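PDB 5O15: AmbC from Sorangium cellulosum, which acts as a bifunctional dehydratase-cyclase domain in ambruticin biosynthesis, probably dehydrating a polyketide intermediate and closing it to an oxygen heterocycle. Local coordinates for residues S231-I236 against D266-A271; E260-S265 against T289-W294; E167-W172 against L221-L226; L49-L54 against I58-A63. One frame throughout, in Å; residues are numbered along the deposited sequence. Where two conformers were deposited one is given.

Contact 1 of 4, residues S231-I236 against D266-A271; sequences SPREGI and DGDQLA
Arg233 meets Gly267 and Asp268 where the loop before strand 236-247 faces the type I beta turn from Asp266 to Gln269. The turn leads into strand 269-277 of the second hotdog of this double hotdog fold. Arg233 supplies all of its segment's contact. Its CG stands anti to the backbone N (chi1 -174°), and from CG to NE the chain is extended, which carries the guanidinium across to the turn. The two terminal nitrogens divide the work. Arg233 NH1 donates to the backbone O of Gly267 at 3.0 Å, close to the guanidinium plane. Arg233 NH2 forms a salt bridge to Asp268 OD1 at 2.9 Å and reaches that oxygen from above the carboxylate plane. The carboxylate is turned 80° from the guanidinium, so the two groups do not pair flat. Both partners still lie at the guanidinium edge, and the two bonds together should limit its rotation. The turn is braced from within. Asp266 OD1 accepts from Asp268 N at 3.1 Å, an Asx turn, and Gln269 N bonds to Asp266 O at 3.0 Å. All three touching residues are exposed, so the contact lies on the protein surface. Trp294, in strand 283-295, makes a cation-pi contact with Arg233. Further along strand 269-277, Leu270 packs on Leu221, Leu222 and Glu225 of helix 211-225, while Ile236 leans on Ala168 and Leu169 of helix 167-170.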
# COMPACT_ATOMS: atom_id res chain seq x y z
N SER A 231 0.76 16.28 19.20
CA SER A 231 -0.41 17.09 19.49
C SER A 231 -1.65 16.38 18.96
O SER A 231 -1.64 15.92 17.81
CB SER A 231 -0.30 18.44 18.79
OG SER A 231 0.83 19.16 19.25
N PRO A 232 -2.71 16.24 19.75
CA PRO A 232 -3.89 15.52 19.28
C PRO A 232 -4.48 16.19 18.05
O PRO A 232 -4.50 17.42 17.93
CB PRO A 232 -4.86 15.60 20.47
CG PRO A 232 -3.98 15.71 21.64
CD PRO A 232 -2.83 16.56 21.19
N ARG A 233 -5.00 15.36 17.15
CA ARG A 233 -5.64 15.83 15.94
C ARG A 233 -6.79 14.89 15.59
O ARG A 233 -6.77 13.71 15.92
CB ARG A 233 -4.63 15.91 14.79
CG ARG A 233 -5.20 16.52 13.54
CD ARG A 233 -4.14 16.98 12.58
NE ARG A 233 -4.75 17.52 11.37
CZ ARG A 233 -4.10 18.20 10.45
NH1 ARG A 233 -2.79 18.43 10.57
NH2 ARG A 233 -4.75 18.66 9.40
N GLU A 234 -7.79 15.44 14.90
CA GLU A 234 -8.96 14.69 14.46
C GLU A 234 -8.62 13.84 13.24
O GLU A 234 -7.97 14.31 12.31
CB GLU A 234 -10.09 15.65 14.09
CG GLU A 234 -11.38 14.96 13.65
CD GLU A 234 -12.48 15.91 13.24
OE1 GLU A 234 -12.24 17.14 13.18
OE2 GLU A 234 -13.59 15.43 12.98
N GLY A 235 -9.08 12.59 13.24
CA GLY A 235 -9.03 11.75 12.06
C GLY A 235 -7.75 10.99 11.85
O GLY A 235 -7.10 10.58 12.81
N ILE A 236 -7.37 10.79 10.59
CA ILE A 236 -6.20 9.97 10.30
C ILE A 236 -5.58 10.43 8.98
O ILE A 236 -6.32 10.81 8.05
CB ILE A 236 -6.59 8.48 10.21
CG1 ILE A 236 -5.34 7.59 10.32
CG2 ILE A 236 -7.43 8.18 8.94
CD1 ILE A 236 -5.64 6.09 10.42
N ASP A 266 3.59 21.23 4.34
CA ASP A 266 2.14 21.40 4.31
C ASP A 266 1.59 20.74 5.57
O ASP A 266 1.72 19.52 5.74
CB ASP A 266 1.54 20.76 3.06
CG ASP A 266 0.07 21.05 2.90
OD1 ASP A 266 -0.62 21.25 3.92
OD2 ASP A 266 -0.41 21.07 1.74
N GLY A 267 0.96 21.54 6.43
CA GLY A 267 0.56 21.05 7.74
C GLY A 267 -0.49 19.96 7.72
O GLY A 267 -0.62 19.22 8.70
N ASP A 268 -1.24 19.83 6.63
CA ASP A 268 -2.27 18.82 6.53
C ASP A 268 -1.77 17.53 5.88
O ASP A 268 -2.56 16.60 5.67
CB ASP A 268 -3.48 19.36 5.75
CG ASP A 268 -4.06 20.62 6.37
OD1 ASP A 268 -3.99 20.76 7.61
OD2 ASP A 268 -4.59 21.47 5.63
N GLN A 269 -0.48 17.43 5.59
CA GLN A 269 0.06 16.29 4.87
C GLN A 269 1.24 15.68 5.59
O GLN A 269 1.94 16.33 6.38
CB GLN A 269 0.53 16.67 3.47
CG GLN A 269 -0.58 17.09 2.57
CD GLN A 269 -0.12 17.23 1.14
OE1 GLN A 269 0.96 16.78 0.76
NE2 GLN A 269 -0.96 17.84 0.34
N LEU A 270 1.46 14.41 5.29
CA LEU A 270 2.58 13.61 5.75
C LEU A 270 3.20 13.00 4.51
O LEU A 270 2.49 12.58 3.59
CB LEU A 270 2.05 12.50 6.67
CG LEU A 270 2.96 11.59 7.46
CD1 LEU A 270 3.89 12.39 8.35
CD2 LEU A 270 2.07 10.67 8.28
N ALA A 271 4.53 12.95 4.46
CA ALA A 271 5.23 12.40 3.30
C ALA A 271 6.47 11.67 3.78
O ALA A 271 7.12 12.10 4.73
CB ALA A 271 5.61 13.49 2.29

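Contact 2 of 4, residues E260-S265 against T289-W294; sequences EVEDAS and TFRARW
The guanidinium of Arg291 has the methyl CG2 of Thr289 over the centre of one face, 3.7 Å above the plane, and Glu262 OE2 at its edge. The Glu262 carboxylate plane is 76° from that of the guanidinium, so the two groups do not pair flat. This contact spans the antiparallel sheet of the second hotdog. Strand 269-277 runs between strands 254-261 and 283-295, and the side chains reach over it. The span is wide: the nearest CA atoms, of Glu262 and Thr289, are 9.1 Å apart. Thr289 and Arg291 are two residues apart on one strand and share a side of the sheet. With Thr289 OG1 beside the backbone N (chi1 -44°), the methyl CG2 stands anti to that nitrogen and faces the guanidinium. Beneath the bridge, Ala271 of the middle strand touches the side chains of both Glu262 and Arg291. It also bonds to Glu262 through the backbone. On the other side of the sheet, Phe290 is buried against Leu218 of helix 211-225. The ion pair is loose, and Glu262, Arg291 and Thr289 are all partly exposed, in keeping with a weak surface attraction. Glu262 OE1 lies 4.1 Å from Thr289 CG2. The charged link, from Glu262 OE2 to Arg291 NH1, is a long salt bridge of 3.8 Å.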
# COMPACT_ATOMS: atom_id res chain seq x y z
N GLU A 260 11.57 7.12 5.99
CA GLU A 260 12.21 8.41 6.18
C GLU A 260 11.21 9.52 5.93
O GLU A 260 10.74 9.71 4.80
CB GLU A 260 13.43 8.55 5.27
CG GLU A 260 14.16 9.84 5.51
CD GLU A 260 15.61 9.78 5.08
OE1 GLU A 260 16.48 10.17 5.89
OE2 GLU A 260 15.87 9.32 3.96
N VAL A 261 10.89 10.24 7.00
CA VAL A 261 9.86 11.26 6.95
C VAL A 261 10.43 12.53 6.33
O VAL A 261 11.50 12.99 6.71
CB VAL A 261 9.28 11.51 8.35
CG1 VAL A 261 8.18 12.52 8.31
CG2 VAL A 261 8.79 10.21 8.92
N GLU A 262 9.70 13.07 5.35
CA GLU A 262 10.06 14.33 4.73
C GLU A 262 9.61 15.48 5.62
O GLU A 262 8.56 15.40 6.27
CB GLU A 262 9.34 14.47 3.39
CG GLU A 262 10.18 14.14 2.17
CD GLU A 262 9.46 14.46 0.88
OE1 GLU A 262 9.52 13.65 -0.06
OE2 GLU A 262 8.80 15.53 0.82
N ASP A 263 10.42 16.53 5.70
CA ASP A 263 9.99 17.73 6.41
C ASP A 263 8.73 18.28 5.75
O ASP A 263 8.74 18.62 4.56
CB ASP A 263 11.10 18.77 6.42
CG ASP A 263 12.27 18.38 7.31
OD1 ASP A 263 12.03 17.76 8.37
OD2 ASP A 263 13.43 18.68 6.95
N ALA A 264 7.65 18.38 6.52
CA ALA A 264 6.32 18.65 5.98
C ALA A 264 6.17 20.14 5.71
O ALA A 264 6.01 20.94 6.63
CB ALA A 264 5.24 18.16 6.94
N SER A 265 6.22 20.53 4.43
CA SER A 265 5.93 21.90 4.04
C SER A 265 4.43 22.19 3.95
O SER A 265 4.05 23.28 3.52
CB SER A 265 6.61 22.22 2.70
OG SER A 265 6.08 21.43 1.65
N THR A 289 8.39 7.91 -2.72
CA THR A 289 7.52 8.81 -1.98
C THR A 289 6.18 8.14 -1.73
O THR A 289 5.62 7.43 -2.59
CB THR A 289 7.27 10.13 -2.73
OG1 THR A 289 8.50 10.63 -3.28
CG2 THR A 289 6.70 11.18 -1.78
N PHE A 290 5.67 8.41 -0.55
CA PHE A 290 4.30 8.18 -0.16
C PHE A 290 3.78 9.51 0.38
O PHE A 290 4.50 10.16 1.13
CB PHE A 290 4.38 7.14 1.07
CG PHE A 290 3.15 7.07 1.89
CD1 PHE A 290 2.05 6.37 1.46
CD2 PHE A 290 3.09 7.67 3.16
CE1 PHE A 290 0.91 6.31 2.21
CE2 PHE A 290 1.94 7.61 3.91
CZ PHE A 290 0.85 6.93 3.43
N ARG A 291 2.56 9.91 0.01
CA ARG A 291 1.98 11.15 0.52
C ARG A 291 0.60 10.87 1.07
O ARG A 291 -0.20 10.20 0.40
CB ARG A 291 1.87 12.19 -0.57
CG ARG A 291 3.17 12.53 -1.19
CD ARG A 291 3.07 13.87 -1.87
NE ARG A 291 4.24 14.10 -2.71
CZ ARG A 291 5.40 14.58 -2.27
NH1 ARG A 291 5.56 14.89 -1.00
NH2 ARG A 291 6.40 14.75 -3.13
N ALA A 292 0.32 11.42 2.25
CA ALA A 292 -0.98 11.26 2.88
C ALA A 292 -1.49 12.61 3.33
O ALA A 292 -0.72 13.54 3.58
CB ALA A 292 -0.86 10.35 4.11
N ARG A 293 -2.81 12.71 3.43
CA ARG A 293 -3.49 13.90 3.90
C ARG A 293 -4.46 13.53 5.01
O ARG A 293 -5.18 12.54 4.89
CB ARG A 293 -4.29 14.52 2.73
CG ARG A 293 -5.05 15.75 3.06
CD ARG A 293 -5.78 16.31 1.84
NE ARG A 293 -4.87 16.75 0.79
CZ ARG A 293 -4.69 16.15 -0.39
NH1 ARG A 293 -5.36 15.04 -0.70
NH2 ARG A 293 -3.85 16.67 -1.27
N TRP A 294 -4.50 14.35 6.06
CA TRP A 294 -5.42 14.11 7.16
C TRP A 294 -6.87 14.15 6.68
O TRP A 294 -7.25 15.04 5.91
CB TRP A 294 -5.21 15.16 8.25
CG TRP A 294 -3.97 14.91 9.06
CD1 TRP A 294 -2.69 15.27 8.76
CD2 TRP A 294 -3.92 14.22 10.31
NE1 TRP A 294 -1.84 14.86 9.77
CE2 TRP A 294 -2.58 14.21 10.72
CE3 TRP A 294 -4.88 13.63 11.12
CZ2 TRP A 294 -2.18 13.64 11.91
CZ3 TRP A 294 -4.48 13.05 12.31
CH2 TRP A 294 -3.13 13.05 12.69

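Contact 3 of 4, residues E167-W172 against L221-L226; sequences EALDAW and LLRAEL
Asp170 and Arg223 form the tight part of this contact, a two-pronged salt bridge between helix 167-170 and helix 211-225. Arg223 approaches end-on. Arg223 NH2 donates to OD1 of Asp170 at 2.9 Å, and Arg223 NH1 donates to the syn lone pair of Asp170 OD2 at 3.1 Å. Both bonds are fairly straight, at 164° and 161°, and both oxygens lie near the guanidinium plane. Leu169 shields the group: its CD1 sits 3.7 Å above one face, toward the rim. The arginine chain is extended from CG to NE, but chi4 of -75° turns the guanidinium out of line with it, toward Asp170. A leucine in place of Arg223 would probably leave the Asp170 carboxylate without its cationic mate and remove the polar link between the helices. The apolar part is looser. Leu169 CD2 is 4.3 Å from Leu222 CD1, and the side chains of Ala168 and Leu226 only approach. Exposed Glu167 marks the solvent side. Asp170 OD2 also accepts from Val166 N, which probably steadies the carboxylate. Leu222 packs in turn on Leu270 and Pro237 in the strands. A long helix cradled by an antiparallel sheet in this way is the hallmark of the hotdog fold.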
# COMPACT_ATOMS: atom_id res chain seq x y z
N GLU A 167 -5.81 6.03 18.89
CA GLU A 167 -7.24 5.83 18.69
C GLU A 167 -7.58 5.53 17.24
O GLU A 167 -8.35 4.63 16.95
CB GLU A 167 -8.00 7.06 19.18
CG GLU A 167 -9.50 6.96 19.12
CD GLU A 167 -10.15 6.17 20.24
OE1 GLU A 167 -9.50 5.92 21.28
OE2 GLU A 167 -11.32 5.83 20.08
N ALA A 168 -7.01 6.31 16.31
CA ALA A 168 -7.39 6.20 14.90
C ALA A 168 -7.07 4.83 14.32
O ALA A 168 -7.68 4.45 13.30
CB ALA A 168 -6.73 7.32 14.09
N LEU A 169 -6.12 4.09 14.89
CA LEU A 169 -5.84 2.72 14.48
C LEU A 169 -6.56 1.72 15.39
O LEU A 169 -7.36 0.91 14.95
CB LEU A 169 -4.34 2.44 14.49
CG LEU A 169 -3.54 3.24 13.47
CD1 LEU A 169 -2.09 2.94 13.63
CD2 LEU A 169 -3.97 2.91 12.02
N ASP A 170 -6.25 1.78 16.69
CA ASP A 170 -6.61 0.74 17.64
C ASP A 170 -8.10 0.67 17.89
O ASP A 170 -8.59 -0.39 18.30
CB ASP A 170 -5.79 0.90 18.93
CG ASP A 170 -4.35 0.62 18.69
OD1 ASP A 170 -4.06 -0.44 18.12
OD2 ASP A 170 -3.48 1.45 19.02
N ALA A 171 -8.85 1.75 17.73
CA ALA A 171 -10.29 1.66 17.90
C ALA A 171 -10.97 0.89 16.79
O ALA A 171 -12.13 0.51 16.94
CB ALA A 171 -10.91 3.04 18.02
N TRP A 172 -10.27 0.67 15.66
CA TRP A 172 -10.96 0.30 14.44
C TRP A 172 -10.45 -0.97 13.78
O TRP A 172 -11.25 -1.78 13.32
CB TRP A 172 -10.85 1.46 13.45
CG TRP A 172 -11.47 2.73 13.90
CD1 TRP A 172 -10.82 3.88 14.19
CD2 TRP A 172 -12.85 2.97 14.15
NE1 TRP A 172 -11.72 4.83 14.59
CE2 TRP A 172 -12.97 4.30 14.56
CE3 TRP A 172 -14.01 2.18 14.04
CZ2 TRP A 172 -14.21 4.89 14.84
CZ3 TRP A 172 -15.24 2.77 14.34
CH2 TRP A 172 -15.32 4.11 14.73
N LEU A 221 4.86 4.31 10.70
CA LEU A 221 4.93 5.75 10.59
C LEU A 221 3.86 6.44 11.43
O LEU A 221 4.13 7.39 12.16
CB LEU A 221 4.78 6.12 9.12
CG LEU A 221 4.65 7.60 8.85
CD1 LEU A 221 5.89 8.33 9.34
CD2 LEU A 221 4.48 7.84 7.40
N LEU A 222 2.62 5.98 11.33
CA LEU A 222 1.54 6.61 12.07
C LEU A 222 1.72 6.44 13.57
O LEU A 222 1.44 7.37 14.34
CB LEU A 222 0.20 6.06 11.62
CG LEU A 222 -0.22 6.41 10.20
CD1 LEU A 222 -1.51 5.69 9.81
CD2 LEU A 222 -0.36 7.91 10.01
N ARG A 223 2.16 5.27 14.03
CA ARG A 223 2.36 5.11 15.45
C ARG A 223 3.46 6.01 15.97
O ARG A 223 3.38 6.52 17.09
CB ARG A 223 2.63 3.64 15.79
CG ARG A 223 1.38 2.79 15.62
CD ARG A 223 1.57 1.34 15.99
NE ARG A 223 0.34 0.60 15.83
CZ ARG A 223 -0.71 0.64 16.64
NH1 ARG A 223 -0.67 1.28 17.80
NH2 ARG A 223 -1.82 0.02 16.30
N ALA A 224 4.48 6.25 15.16
CA ALA A 224 5.51 7.19 15.54
C ALA A 224 4.99 8.62 15.53
O ALA A 224 5.26 9.39 16.46
CB ALA A 224 6.70 7.01 14.58
N GLU A 225 4.22 9.00 14.53
CA GLU A 225 3.77 10.39 14.37
C GLU A 225 2.57 10.77 15.25
O GLU A 225 2.43 11.95 15.60
CB GLU A 225 3.43 10.66 12.92
CG GLU A 225 4.65 10.70 12.05
CD GLU A 225 5.34 12.05 12.12
OE1 GLU A 225 4.63 13.08 12.14
OE2 GLU A 225 6.59 12.09 12.17
N LEU A 226 1.68 9.82 15.56
CA LEU A 226 0.47 10.07 16.34
C LEU A 226 0.65 9.64 17.79
O LEU A 226 -0.33 9.58 18.55
CB LEU A 226 -0.71 9.34 15.71
CG LEU A 226 -1.40 10.04 14.52
CD1 LEU A 226 -0.45 10.36 13.36
CD2 LEU A 226 -2.57 9.20 14.02

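Contact 4 of 4, residues L49-L54 against I58-A63; sequences LDHVVL and ILPGTA
His51 meets Ile58 and Pro60 within the HxxxGxxxxP motif of polyketide synthase dehydratases, in the first hotdog. The histidine of this motif is catalytic in the family, so His51 probably serves the active site. Its ring is held at an edge and on a face. At the edge, His51 ND1 donates to the backbone O of Ile58 at 2.8 Å, from above the carbonyl plane. On the face, Pro60 makes a CH-pi contact, with Pro60 CB 3.8 Å from the centroid of the His51 ring and almost exactly on the normal. Pro60 CA also lies 3.4 Å from His51 CE1. The side chain leaves the backbone with CG anti to N (chi1 -167°), which sets the ring over the proline. A second, weak bond runs back from Ile58 N to His51 O at 3.3 Å. Beside the histidine the contact is apolar: Val53 CG2 packs on Ile58 CG1 at 3.7 Å. His51 is the centre of an inverse gamma turn. A serine in place of His51 would probably leave Ile58 O without the imidazole donor and the Pro60 face uncovered. Outside the two segments, the ring of Phe177 also meets that of His51, the planes at about 55°, and Asp50 OD2 accepts from Ala176 N. Helix 61-75 follows, and its Thr62 touches Asp215. This ties the helix to the second hotdog, with Thr62 OG1 hydrogen-bonded to Pro211 O.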
# COMPACT_ATOMS: atom_id res chain seq x y z
N LEU A 49 -11.31 -7.07 5.17
CA LEU A 49 -12.35 -6.48 6.01
C LEU A 49 -11.81 -5.97 7.34
O LEU A 49 -12.52 -5.25 8.05
CB LEU A 49 -13.49 -7.47 6.24
CG LEU A 49 -14.22 -7.93 4.98
CD1 LEU A 49 -15.23 -9.05 5.33
CD2 LEU A 49 -14.88 -6.74 4.30
N ASP A 50 -10.58 -6.36 7.72
CA ASP A 50 -9.98 -5.79 8.90
C ASP A 50 -9.51 -4.36 8.68
O ASP A 50 -9.14 -3.69 9.66
CB ASP A 50 -8.77 -6.63 9.31
CG ASP A 50 -9.12 -7.99 9.92
OD1 ASP A 50 -10.31 -8.26 10.15
OD2 ASP A 50 -8.17 -8.76 10.18
N HIS A 51 -9.56 -3.86 7.43
CA HIS A 51 -9.11 -2.50 7.14
C HIS A 51 -10.27 -1.53 7.32
O HIS A 51 -10.88 -1.03 6.37
CB HIS A 51 -8.50 -2.39 5.75
CG HIS A 51 -7.77 -1.11 5.56
ND1 HIS A 51 -8.24 -0.12 4.72
CD2 HIS A 51 -6.63 -0.63 6.09
CE1 HIS A 51 -7.41 0.91 4.74
NE2 HIS A 51 -6.42 0.63 5.58
N VAL A 52 -10.54 -1.23 8.59
CA VAL A 52 -11.59 -0.31 8.99
C VAL A 52 -10.96 1.04 9.24
O VAL A 52 -10.10 1.17 10.13
CB VAL A 52 -12.35 -0.82 10.23
CG1 VAL A 52 -13.48 0.14 10.57
CG2 VAL A 52 -12.85 -2.25 10.00
N VAL A 53 -11.37 2.05 8.45
CA VAL A 53 -10.78 3.38 8.51
C VAL A 53 -11.80 4.31 9.14
O VAL A 53 -12.80 4.70 8.51
CB VAL A 53 -10.38 3.87 7.12
CG1 VAL A 53 -9.79 5.23 7.23
CG2 VAL A 53 -9.39 2.89 6.49
N LEU A 54 -11.61 4.61 10.43
CA LEU A 54 -12.49 5.53 11.16
C LEU A 54 -13.95 5.10 11.04
O LEU A 54 -14.86 5.93 10.93
CB LEU A 54 -12.30 6.98 10.73
CG LEU A 54 -10.88 7.57 10.79
CD1 LEU A 54 -10.84 8.99 10.25
CD2 LEU A 54 -10.32 7.49 12.24
N ILE A 58 -12.88 -0.11 3.89
CA ILE A 58 -12.41 0.16 2.53
C ILE A 58 -11.14 -0.64 2.28
O ILE A 58 -10.38 -0.95 3.19
CB ILE A 58 -12.14 1.66 2.27
CG1 ILE A 58 -11.09 2.21 3.25
CG2 ILE A 58 -13.44 2.42 2.24
CD1 ILE A 58 -10.73 3.67 2.98
N LEU A 59 -10.91 -0.98 1.02
CA LEU A 59 -9.69 -1.67 0.65
C LEU A 59 -8.50 -0.78 1.01
O LEU A 59 -8.56 0.43 0.79
CB LEU A 59 -9.73 -1.98 -0.85
CG LEU A 59 -8.69 -3.00 -1.36
CD1 LEU A 59 -8.93 -4.43 -0.83
CD2 LEU A 59 -8.61 -2.96 -2.84
N PRO A 60 -7.42 -1.31 1.58
CA PRO A 60 -6.25 -0.45 1.79
C PRO A 60 -5.70 0.08 0.48
O PRO A 60 -5.63 -0.64 -0.51
CB PRO A 60 -5.23 -1.38 2.47
CG PRO A 60 -5.64 -2.73 2.06
CD PRO A 60 -7.15 -2.70 1.97
N GLY A 61 -5.27 1.34 0.48
CA GLY A 61 -4.65 1.91 -0.71
C GLY A 61 -3.41 1.16 -1.18
O GLY A 61 -3.08 1.19 -2.38
N THR A 62 -2.73 0.46 -0.25
CA THR A 62 -1.62 -0.39 -0.67
C THR A 62 -2.06 -1.52 -1.58
O THR A 62 -1.22 -2.08 -2.29
CB THR A 62 -0.90 -0.97 0.55
OG1 THR A 62 -1.88 -1.66 1.33
CG2 THR A 62 -0.22 0.10 1.39
N ALA A 63 -3.34 -1.87 -1.58
CA ALA A 63 -3.82 -2.84 -2.55
C ALA A 63 -3.82 -2.28 -3.97
O ALA A 63 -3.59 -3.02 -4.93
CB ALA A 63 -5.22 -3.30 -2.21

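Contacts 3 and 4 are buried, while contacts 1 and 2 lie at the surface. Contacts 1, 2 and 3 belong to the second hotdog, and contact 4 to the first. Contacts 1 and 2 share neighbouring strands and join directly through backbone pairs such as Leu270 with Ala292. An arginine meets an acid in contacts 1, 2 and 3, but only in contact 3 is it two-pronged, with the arginine buried. Contact 4 has no ion pair and relies on a histidine, a proline and backbone groups. The two halves meet, among other places, where Leu54 packs on Ile236, Ala168 and Trp172, bringing 49-54 against contacts 1 and 3. Contacts 2 and 4 do not touch; their centres are about 20 Å apart.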